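Side-chain contacts in uncharacterized protein C22E12.03c (Schizosaccharomyces pombe, PDB 4QYT), which catalyses the glutathione-independent conversion of methylglyoxal to D-lactate and takes part in protection against reactive oxygen species: residues G25-A30 with Y74-I79; V37-N42 with A86-T91; P65-F70 with V95-K100. One frame throughout, in Å; residues are numbered along the deposited sequence. Where two conformers were deposited one is given.

Contact 1 (G25-A30 with Y74-I79); sequences GIFKRA and YDIAII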
loop_
_atom_site.group_PDB
_atom_site.type_symbol
_atom_site.label_atom_id
_atom_site.label_comp_id
_atom_site.label_asym_id
_atom_site.label_seq_id
_atom_site.Cartn_x
_atom_site.Cartn_y
_atom_site.Cartn_z
ATOM N N GLY A 25 -2.869 0.790 7.184
ATOM C CA GLY A 25 -2.004 1.809 7.724
ATOM C C GLY A 25 -2.753 3.004 8.276
ATOM O O GLY A 25 -2.293 3.644 9.231
ATOM N N ILE A 26 -3.880 3.318 7.671
ATOM C CA ILE A 26 -4.704 4.462 8.137
ATOM C C ILE A 26 -5.325 4.153 9.490
ATOM O O ILE A 26 -5.250 4.970 10.411
ATOM C CB ILE A 26 -5.719 4.841 7.049
ATOM C CG1 ILE A 26 -4.987 5.487 5.863
ATOM C CG2 ILE A 26 -6.798 5.789 7.582
ATOM C CD1 ILE A 26 -5.811 5.576 4.595
ATOM N N PHE A 27 -5.936 2.973 9.640
ATOM C CA PHE A 27 -6.524 2.625 10.939
ATOM C C PHE A 27 -5.468 2.431 12.010
ATOM O O PHE A 27 -5.701 2.840 13.163
ATOM C CB PHE A 27 -7.465 1.427 10.811
ATOM C CG PHE A 27 -8.803 1.783 10.260
ATOM C CD1 PHE A 27 -9.713 2.439 11.073
ATOM C CD2 PHE A 27 -9.171 1.542 8.967
ATOM C CE1 PHE A 27 -10.938 2.853 10.590
ATOM C CE2 PHE A 27 -10.413 1.951 8.492
ATOM C CZ PHE A 27 -11.294 2.658 9.316
ATOM N N LYS A 28 -4.303 1.875 11.669
ATOM C CA LYS A 28 -3.230 1.777 12.656
ATOM C C LYS A 28 -2.800 3.177 13.123
ATOM O O LYS A 28 -2.616 3.435 14.327
ATOM C CB LYS A 28 -2.031 1.003 12.080
ATOM C CG LYS A 28 -2.265 -0.486 12.077
ATOM C CD LYS A 28 -1.778 -1.084 13.382
ATOM C CE LYS A 28 -2.002 -2.565 13.463
ATOM N NZ LYS A 28 -1.439 -3.137 14.730
ATOM N N ARG A 29 -2.661 4.125 12.196
ATOM C CA ARG A 29 -2.300 5.482 12.601
ATOM C C ARG A 29 -3.348 6.098 13.513
ATOM O O ARG A 29 -3.032 6.935 14.369
ATOM C CB ARG A 29 -2.099 6.351 11.376
ATOM C CG ARG A 29 -0.759 6.091 10.670
ATOM C CD ARG A 29 -0.747 6.726 9.303
ATOM N NE ARG A 29 0.541 6.659 8.622
ATOM C CZ ARG A 29 1.034 5.563 8.081
ATOM N NH1 ARG A 29 0.326 4.439 8.035
ATOM N NH2 ARG A 29 2.206 5.613 7.461
ATOM N N ALA A 30 -4.612 5.790 13.260
ATOM C CA ALA A 30 -5.723 6.243 14.085
ATOM C C ALA A 30 -5.810 5.595 15.436
ATOM O O ALA A 30 -6.674 5.962 16.253
ATOM C CB ALA A 30 -7.032 6.076 13.323
ATOM N N TYR A 74 -16.555 -7.113 15.635
ATOM C CA TYR A 74 -16.097 -6.093 14.690
ATOM C C TYR A 74 -17.220 -5.150 14.355
ATOM O O TYR A 74 -18.392 -5.530 14.309
ATOM C CB TYR A 74 -15.557 -6.740 13.397
ATOM C CG TYR A 74 -14.377 -7.612 13.607
ATOM C CD1 TYR A 74 -13.114 -7.085 13.861
ATOM C CD2 TYR A 74 -14.484 -8.981 13.541
ATOM C CE1 TYR A 74 -12.012 -7.901 14.062
ATOM C CE2 TYR A 74 -13.401 -9.806 13.729
ATOM C CZ TYR A 74 -12.151 -9.262 14.026
ATOM O OH TYR A 74 -11.081 -10.115 14.213
ATOM N N ASP A 75 -16.846 -3.899 14.088
ATOM C CA ASP A 75 -17.774 -2.863 13.654
ATOM C C ASP A 75 -17.639 -2.470 12.200
ATOM O O ASP A 75 -18.564 -1.867 11.639
ATOM C CB ASP A 75 -17.574 -1.605 14.538
ATOM C CG ASP A 75 -17.628 -1.942 15.985
ATOM O OD1 ASP A 75 -18.705 -2.409 16.420
ATOM O OD2 ASP A 75 -16.569 -1.924 16.645
ATOM N N ILE A 76 -16.471 -2.715 11.609
ATOM C CA ILE A 76 -16.216 -2.359 10.215
ATOM C C ILE A 76 -15.663 -3.621 9.544
ATOM O O ILE A 76 -14.778 -4.268 10.078
ATOM C CB ILE A 76 -15.213 -1.199 10.082
ATOM C CG1 ILE A 76 -15.662 0.034 10.863
ATOM C CG2 ILE A 76 -14.959 -0.867 8.611
ATOM C CD1 ILE A 76 -14.818 1.264 10.606
ATOM N N ALA A 77 -16.209 -3.905 8.354
ATOM C CA ALA A 77 -15.720 -4.998 7.515
ATOM C C ALA A 77 -15.221 -4.418 6.212
ATOM O O ALA A 77 -15.980 -3.715 5.554
ATOM C CB ALA A 77 -16.827 -5.998 7.245
ATOM N N ILE A 78 -13.986 -4.732 5.850
ATOM C CA ILE A 78 -13.372 -4.195 4.624
ATOM C C ILE A 78 -13.012 -5.367 3.713
ATOM O O ILE A 78 -12.349 -6.317 4.114
ATOM C CB ILE A 78 -12.108 -3.359 4.964
ATOM C CG1 ILE A 78 -12.438 -2.240 5.961
ATOM C CG2 ILE A 78 -11.496 -2.808 3.663
ATOM C CD1 ILE A 78 -11.237 -1.475 6.424
ATOM N N ILE A 79 -13.375 -5.180 2.437
ATOM C CA ILE A 79 -13.153 -6.161 1.396
ATOM C C ILE A 79 -12.302 -5.492 0.335
ATOM O O ILE A 79 -12.748 -4.580 -0.401
ATOM C CB ILE A 79 -14.452 -6.720 0.799
ATOM C CG1 ILE A 79 -15.363 -7.145 1.944
ATOM C CG2 ILE A 79 -14.116 -7.955 -0.040
ATOM C CD1 ILE A 79 -16.723 -7.648 1.529
#

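Contact 2 (V37-N42 with A86-T91); sequences VYVGEN and AKTLST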
loop_
_atom_site.group_PDB
_atom_site.type_symbol
_atom_site.label_atom_id
_atom_site.label_comp_id
_atom_site.label_asym_id
_atom_site.label_seq_id
_atom_site.Cartn_x
_atom_site.Cartn_y
_atom_site.Cartn_z
ATOM N N VAL A 37 -8.125 -10.802 8.538
ATOM C CA VAL A 37 -8.868 -12.061 8.671
ATOM C C VAL A 37 -8.858 -12.772 7.335
ATOM O O VAL A 37 -9.453 -12.300 6.353
ATOM C CB VAL A 37 -10.299 -11.812 9.186
ATOM C CG1 VAL A 37 -11.059 -13.114 9.255
ATOM C CG2 VAL A 37 -10.295 -11.106 10.554
ATOM N N TYR A 38 -8.136 -13.901 7.300
ATOM C CA TYR A 38 -7.855 -14.644 6.081
ATOM C C TYR A 38 -8.961 -15.642 5.784
ATOM O O TYR A 38 -9.379 -16.422 6.658
ATOM C CB TYR A 38 -6.519 -15.365 6.267
ATOM C CG TYR A 38 -6.158 -16.392 5.219
ATOM C CD1 TYR A 38 -5.948 -16.022 3.885
ATOM C CD2 TYR A 38 -5.924 -17.706 5.564
ATOM C CE1 TYR A 38 -5.502 -16.947 2.931
ATOM C CE2 TYR A 38 -5.511 -18.623 4.616
ATOM C CZ TYR A 38 -5.261 -18.246 3.305
ATOM O OH TYR A 38 -4.874 -19.223 2.416
ATOM N N VAL A 39 -9.338 -15.678 4.510
ATOM C CA VAL A 39 -10.232 -16.656 3.965
ATOM C C VAL A 39 -9.431 -17.440 2.927
ATOM O O VAL A 39 -9.111 -16.948 1.853
ATOM C CB VAL A 39 -11.433 -15.980 3.293
ATOM C CG1 VAL A 39 -12.355 -16.992 2.615
ATOM C CG2 VAL A 39 -12.186 -15.129 4.295
ATOM N N GLY A 40 -9.129 -18.700 3.239
ATOM C CA GLY A 40 -8.338 -19.510 2.329
ATOM C C GLY A 40 -7.946 -20.848 2.907
ATOM O O GLY A 40 -8.335 -21.176 4.028
ATOM N N GLU A 41 -7.084 -21.552 2.181
ATOM C CA GLU A 41 -6.709 -22.925 2.504
ATOM C C GLU A 41 -5.484 -23.022 3.399
ATOM O O GLU A 41 -5.220 -24.092 3.930
ATOM C CB GLU A 41 -6.528 -23.771 1.231
ATOM C CG GLU A 41 -7.832 -23.955 0.476
ATOM C CD GLU A 41 -8.958 -24.429 1.384
ATOM O OE1 GLU A 41 -8.762 -25.450 2.085
ATOM O OE2 GLU A 41 -10.032 -23.780 1.409
ATOM N N ASN A 42 -4.631 -22.005 3.399
ATOM C CA ASN A 42 -3.369 -22.116 4.093
ATOM C C ASN A 42 -3.571 -22.214 5.616
ATOM O O ASN A 42 -3.902 -21.244 6.283
ATOM C CB ASN A 42 -2.445 -20.940 3.718
ATOM C CG ASN A 42 -1.056 -21.117 4.286
ATOM O OD1 ASN A 42 -0.833 -20.924 5.484
ATOM N ND2 ASN A 42 -0.159 -21.647 3.470
ATOM N N ALA A 86 -10.626 -11.015 -4.647
ATOM C CA ALA A 86 -12.018 -10.588 -4.688
ATOM C C ALA A 86 -12.919 -11.754 -5.107
ATOM O O ALA A 86 -14.064 -11.812 -4.632
ATOM C CB ALA A 86 -12.172 -9.426 -5.667
ATOM N N LYS A 87 -12.483 -12.590 -6.067
ATOM C CA LYS A 87 -13.283 -13.735 -6.461
ATOM C C LYS A 87 -13.546 -14.590 -5.233
ATOM O O LYS A 87 -14.701 -14.942 -4.937
ATOM C CB LYS A 87 -12.570 -14.514 -7.549
ATOM C CG LYS A 87 -13.309 -15.785 -7.942
ATOM C CD LYS A 87 -12.593 -16.566 -9.050
ATOM C CE LYS A 87 -13.535 -17.418 -9.872
ATOM N NZ LYS A 87 -14.563 -18.101 -9.038
ATOM N N THR A 88 -12.499 -14.874 -4.477
ATOM C CA THR A 88 -12.677 -15.707 -3.296
ATOM C C THR A 88 -13.571 -15.039 -2.260
ATOM O O THR A 88 -14.542 -15.620 -1.779
ATOM C CB THR A 88 -11.310 -16.049 -2.734
ATOM O OG1 THR A 88 -10.662 -16.862 -3.680
ATOM C CG2 THR A 88 -11.420 -16.751 -1.427
ATOM N N LEU A 89 -13.255 -13.790 -1.901
ATOM C CA LEU A 89 -14.020 -13.148 -0.821
ATOM C C LEU A 89 -15.485 -12.983 -1.200
ATOM O O LEU A 89 -16.382 -13.224 -0.383
ATOM C CB LEU A 89 -13.360 -11.823 -0.434
ATOM C CG LEU A 89 -11.985 -11.928 0.220
ATOM C CD1 LEU A 89 -11.380 -10.568 0.423
ATOM C CD2 LEU A 89 -12.032 -12.688 1.524
ATOM N N SER A 90 -15.733 -12.534 -2.423
ATOM C CA SER A 90 -17.087 -12.229 -2.866
ATOM C C SER A 90 -17.946 -13.496 -2.921
ATOM O O SER A 90 -19.177 -13.378 -2.878
ATOM C CB SER A 90 -17.130 -11.501 -4.203
ATOM O OG SER A 90 -16.693 -12.351 -5.250
ATOM N N THR A 91 -17.334 -14.673 -3.052
ATOM C CA THR A 91 -18.071 -15.914 -3.189
ATOM C C THR A 91 -17.971 -16.756 -1.927
ATOM O O THR A 91 -18.326 -17.929 -1.933
ATOM C CB THR A 91 -17.576 -16.708 -4.406
ATOM O OG1 THR A 91 -16.205 -17.090 -4.265
ATOM C CG2 THR A 91 -17.826 -15.954 -5.697
#

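Contact 3 (P65-F70 with V95-K100); sequences PSADDF and VQQVVK. With EDO (1,2-ethanediol), chain F.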
loop_
_atom_site.group_PDB
_atom_site.type_symbol
_atom_site.label_atom_id
_atom_site.label_comp_id
_atom_site.label_asym_id
_atom_site.label_seq_id
_atom_site.Cartn_x
_atom_site.Cartn_y
_atom_site.Cartn_z
ATOM N N PRO A 65 -17.200 -18.239 14.711
ATOM C CA PRO A 65 -18.130 -19.339 14.451
ATOM C C PRO A 65 -19.319 -18.971 13.611
ATOM O O PRO A 65 -19.993 -19.871 13.113
ATOM C CB PRO A 65 -18.512 -19.811 15.847
ATOM C CG PRO A 65 -18.306 -18.612 16.727
ATOM C CD PRO A 65 -17.055 -17.987 16.160
ATOM N N SER A 66 -19.653 -17.694 13.481
ATOM C CA SER A 66 -20.813 -17.275 12.687
ATOM C C SER A 66 -20.692 -15.778 12.391
ATOM O O SER A 66 -19.922 -15.076 13.010
ATOM C CB SER A 66 -22.126 -17.513 13.467
ATOM O OG SER A 66 -22.221 -16.571 14.517
ATOM N N ALA A 67 -21.536 -15.326 11.463
ATOM C CA ALA A 67 -21.645 -13.902 11.191
ATOM C C ALA A 67 -22.134 -13.101 12.387
ATOM O O ALA A 67 -21.701 -11.961 12.618
ATOM C CB ALA A 67 -22.478 -13.635 9.949
ATOM N N ASP A 68 -23.088 -13.677 13.145
ATOM C CA ASP A 68 -23.517 -13.001 14.361
ATOM C C ASP A 68 -22.340 -12.852 15.326
ATOM O O ASP A 68 -22.204 -11.805 15.974
ATOM C CB ASP A 68 -24.651 -13.756 15.047
ATOM C CG ASP A 68 -26.014 -13.567 14.365
ATOM O OD1 ASP A 68 -26.183 -12.614 13.589
ATOM O OD2 ASP A 68 -26.949 -14.314 14.732
ATOM N N ASP A 69 -21.471 -13.876 15.436
ATOM C CA ASP A 69 -20.323 -13.740 16.314
ATOM C C ASP A 69 -19.352 -12.685 15.802
ATOM O O ASP A 69 -18.744 -11.929 16.563
ATOM C CB ASP A 69 -19.652 -15.082 16.585
ATOM C CG ASP A 69 -18.818 -15.019 17.849
ATOM O OD1 ASP A 69 -19.440 -14.920 18.924
ATOM O OD2 ASP A 69 -17.586 -15.058 17.767
ATOM N N PHE A 70 -19.183 -12.657 14.475
ATOM C CA PHE A 70 -18.384 -11.626 13.842
ATOM C C PHE A 70 -18.870 -10.245 14.228
ATOM O O PHE A 70 -18.083 -9.359 14.581
ATOM C CB PHE A 70 -18.410 -11.808 12.325
ATOM C CG PHE A 70 -17.527 -10.833 11.601
ATOM C CD1 PHE A 70 -17.959 -9.560 11.309
ATOM C CD2 PHE A 70 -16.298 -11.221 11.126
ATOM C CE1 PHE A 70 -17.176 -8.678 10.580
ATOM C CE2 PHE A 70 -15.514 -10.380 10.348
ATOM C CZ PHE A 70 -15.961 -9.112 10.066
ATOM N N VAL A 95 -18.470 -14.064 4.305
ATOM C CA VAL A 95 -18.271 -12.658 3.959
ATOM C C VAL A 95 -19.564 -11.983 3.553
ATOM O O VAL A 95 -19.898 -10.892 4.002
ATOM C CB VAL A 95 -17.182 -12.509 2.883
ATOM C CG1 VAL A 95 -17.041 -11.077 2.444
ATOM C CG2 VAL A 95 -15.855 -13.059 3.369
ATOM N N GLN A 96 -20.327 -12.679 2.705
ATOM C CA GLN A 96 -21.623 -12.169 2.280
ATOM C C GLN A 96 -22.572 -11.952 3.475
ATOM O O GLN A 96 -23.320 -10.972 3.525
ATOM C CB GLN A 96 -22.288 -13.129 1.294
ATOM C CG GLN A 96 -21.521 -13.360 0.008
ATOM C CD GLN A 96 -21.962 -14.633 -0.683
ATOM O OE1 GLN A 96 -22.905 -15.315 -0.235
ATOM N NE2 GLN A 96 -21.308 -14.953 -1.780
ATOM N N GLN A 97 -22.588 -12.922 4.389
ATOM C CA GLN A 97 -23.443 -12.853 5.572
ATOM C C GLN A 97 -23.076 -11.667 6.452
ATOM O O GLN A 97 -23.943 -10.973 6.983
ATOM C CB GLN A 97 -23.305 -14.134 6.396
ATOM C CG GLN A 97 -23.935 -15.380 5.751
ATOM C CD GLN A 97 -23.372 -16.726 6.247
ATOM O OE1 GLN A 97 -22.387 -16.805 6.990
ATOM N NE2 GLN A 97 -23.990 -17.786 5.818
ATOM N N VAL A 98 -21.784 -11.413 6.619
ATOM C CA VAL A 98 -21.353 -10.249 7.381
ATOM C C VAL A 98 -21.830 -8.980 6.696
ATOM O O VAL A 98 -22.332 -8.070 7.358
ATOM C CB VAL A 98 -19.797 -10.271 7.521
ATOM C CG1 VAL A 98 -19.229 -8.900 7.898
ATOM C CG2 VAL A 98 -19.366 -11.348 8.505
ATOM N N VAL A 99 -21.601 -8.885 5.379
ATOM C CA VAL A 99 -22.026 -7.683 4.672
ATOM C C VAL A 99 -23.547 -7.434 4.786
ATOM O O VAL A 99 -23.988 -6.308 5.022
ATOM C CB VAL A 99 -21.516 -7.769 3.197
ATOM C CG1 VAL A 99 -22.213 -6.796 2.270
ATOM C CG2 VAL A 99 -20.002 -7.632 3.164
ATOM N N LYS A 100 -24.317 -8.480 4.609
ATOM C CA LYS A 100 -25.769 -8.374 4.730
ATOM C C LYS A 100 -26.186 -7.980 6.127
ATOM O O LYS A 100 -27.120 -7.168 6.308
ATOM C CB LYS A 100 -26.426 -9.694 4.334
ATOM C CG LYS A 100 -26.341 -9.980 2.858
ATOM C CD LYS A 100 -26.923 -11.324 2.503
ATOM C CE LYS A 100 -28.435 -11.241 2.456
ATOM N NZ LYS A 100 -28.940 -10.361 1.345
HETATM C C1 EDO F . -26.008 -15.267 11.512
HETATM O O1 EDO F . -24.858 -15.754 12.225
HETATM C C2 EDO F . -26.341 -16.094 10.285
HETATM O O2 EDO F . -25.587 -15.631 9.149
HETATM O O HOH W 1 -23.080 -16.935 9.648
#

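Contact 1 (G25-A30 with Y74-I79)
Phe27 reaches out of helix 17-29 to the ends of Ile76 and Ile78 on strand 76-79, a helix-on-sheet contact within the alpha/beta sandwich of the DJ-1/PfpI family. The backbones stay well apart: Phe27 and Ile76, the pair with the nearest CA atoms, are 10.9 Å from each other, and a long flat side chain is what bridges such a gap. With CG beside the backbone N and anti to the carbonyl carbon (chi1 -79°), the ring of Phe27 is carried toward the strand. Its far end meets both isoleucines: CZ lies 4.0 Å from Ile76 CD1, and CE2 lies 4.1 Å from Ile78 CD1. Each methyl approaches the ring obliquely. The isoleucines match because they stand two residues apart on one strand and therefore point to the same face of the sheet, and because both hold CG1 beside the backbone N (chi1 -56° in each) with the chain then extended to CD1. Beta-branched residues suit a strand, and here they offer two separate methyls to one ring. Val7 of the neighbouring strand and Leu174 of helix 167-178 also pack on Phe27, extending the apolar surroundings that suit a buried phenylalanine. The next residues of the helix face the second subunit: Lys28 forms a salt bridge with Asp52 of that chain, and Arg29 another with its Asp16. The guanidinium of Arg29 is held from within the helix by its bond to Gly25 O; glycine suits position 25 because a CB there would run into Arg29 NH1. Gly25 O accepts from Arg29 NH1 and from Arg29 N, each at 3.0 Å and from opposite faces of the carbonyl plane.

Contact 2 (V37-N42 with A86-T91)
Val39 holds CG1 anti to the backbone N (chi1 176°) and CG2 beside it, so that its two methyls spread toward different residues of helix 83-90. Leu89 has CG beside its own N (chi1 -67°), and although its CB does not point at the strand, the branch brings CD2 back to it. The result is helix-on-sheet packing in the layered alpha/beta fold of this family, toward the C-terminal part of strand 34-39. Leu89 CD2 sits against Val39 CG2 at 3.7 Å and almost as near Val39 CB, the two side chains meeting at a slant. Beside it, Thr88 and Val39 run alongside each other, pointing opposite ways: Thr88 CG2 is 4.2 Å from Val39 CG1 and 4.0 Å from Val39 O, a looser contact. A threonine fits this margin of the core, since its methyl serves the apolar side while OG1 makes a weak hydrogen bond back to Leu84 O in the preceding turn. Leucine suits the deeper place: Leu89 also packs on Phe10 and Ala12 of strand 7-12, the neighbour of strand 34-39 on its inner side in the sheet. Farther round the helix, polar side chains satisfy backbone carbonyls near its end. Ala86 O receives Ser90 OG at 2.8 Å and Ser90 N at 2.9 Å, from opposite faces of its plane, and Thr91 OG1 donates to Lys87 O at 2.7 Å.

Contact 3 (P65-F70 with V95-K100)
Val98 lies across the ring of Phe70 at about a right angle, and this pair forms the tight half of the contact between helices 67-73 and 93-102. Val98 CG2 stands over one face in a CH-pi contact, 3.8 Å from the ring centroid and 19° off the normal, displaced toward the rim. The other branch, CG1, presses on Phe70 CE1 at only 3.4 Å. Phe70 reaches it because CG is anti to the backbone N (chi1 -176°). Phe10 and Tyr74 bring further rings to Phe70. A leucine in place of Phe70 would probably leave Val98 CG2 without the flat face it rests on and open a gap between helix 67-73 and Phe10. Ala67 suits the point where the two segments come closest, 5.3 Å between its CA and that of Val98, since a single methyl fits there: its CB touches Gln97 CB at 3.7 Å. Beyond Ala67 the packing gives way to polar, solvent-mediated links. Gln97 keeps its chain extended, and its OE1 accepts from a water that in turn accepts from Ala67 N. A 1,2-ethanediol, probably from the crystallisation liquor, also bonds to this water through O2, while its O1 receives Asp68 N at 2.9 Å. Ser66 is the N-cap, its OG accepting from Asp69 N at 2.9 Å. Three successive N-H groups of the first turn are thus satisfied by water, diol and serine respectively. The inner half faces the sheet, where Val98 also meets Ala77 and Phe70 meets Cys8. Two helices packed side by side on one face of a mainly parallel sheet are typical of the alpha/beta architecture shared by DJ-1/PfpI proteins.

In the fold
From the N terminus the chain passes helix 17-29, strand 34-39 and helix 67-73 before any partner arrives. Strand 76-79 then closes contact 1 over 43 intervening residues, helix 83-90 closes contact 2 over an overlapping span, also of 43, and helix 93-102 closes contact 3 over 24. The second segments follow in the same order as the first, so every pair of contacts crosses and none nests. Strand 76-79 divides the layers: Ile76 and Ile78 face contact 1, whereas Ala77 and Ile79 turn to the opposite side, where Ala77 meets Val98 and Ile79 meets Leu89. Contacts 2 and 3 therefore share that second face, joined also by a probable hydrogen bond from Gln96 NE2 to Ser90 O.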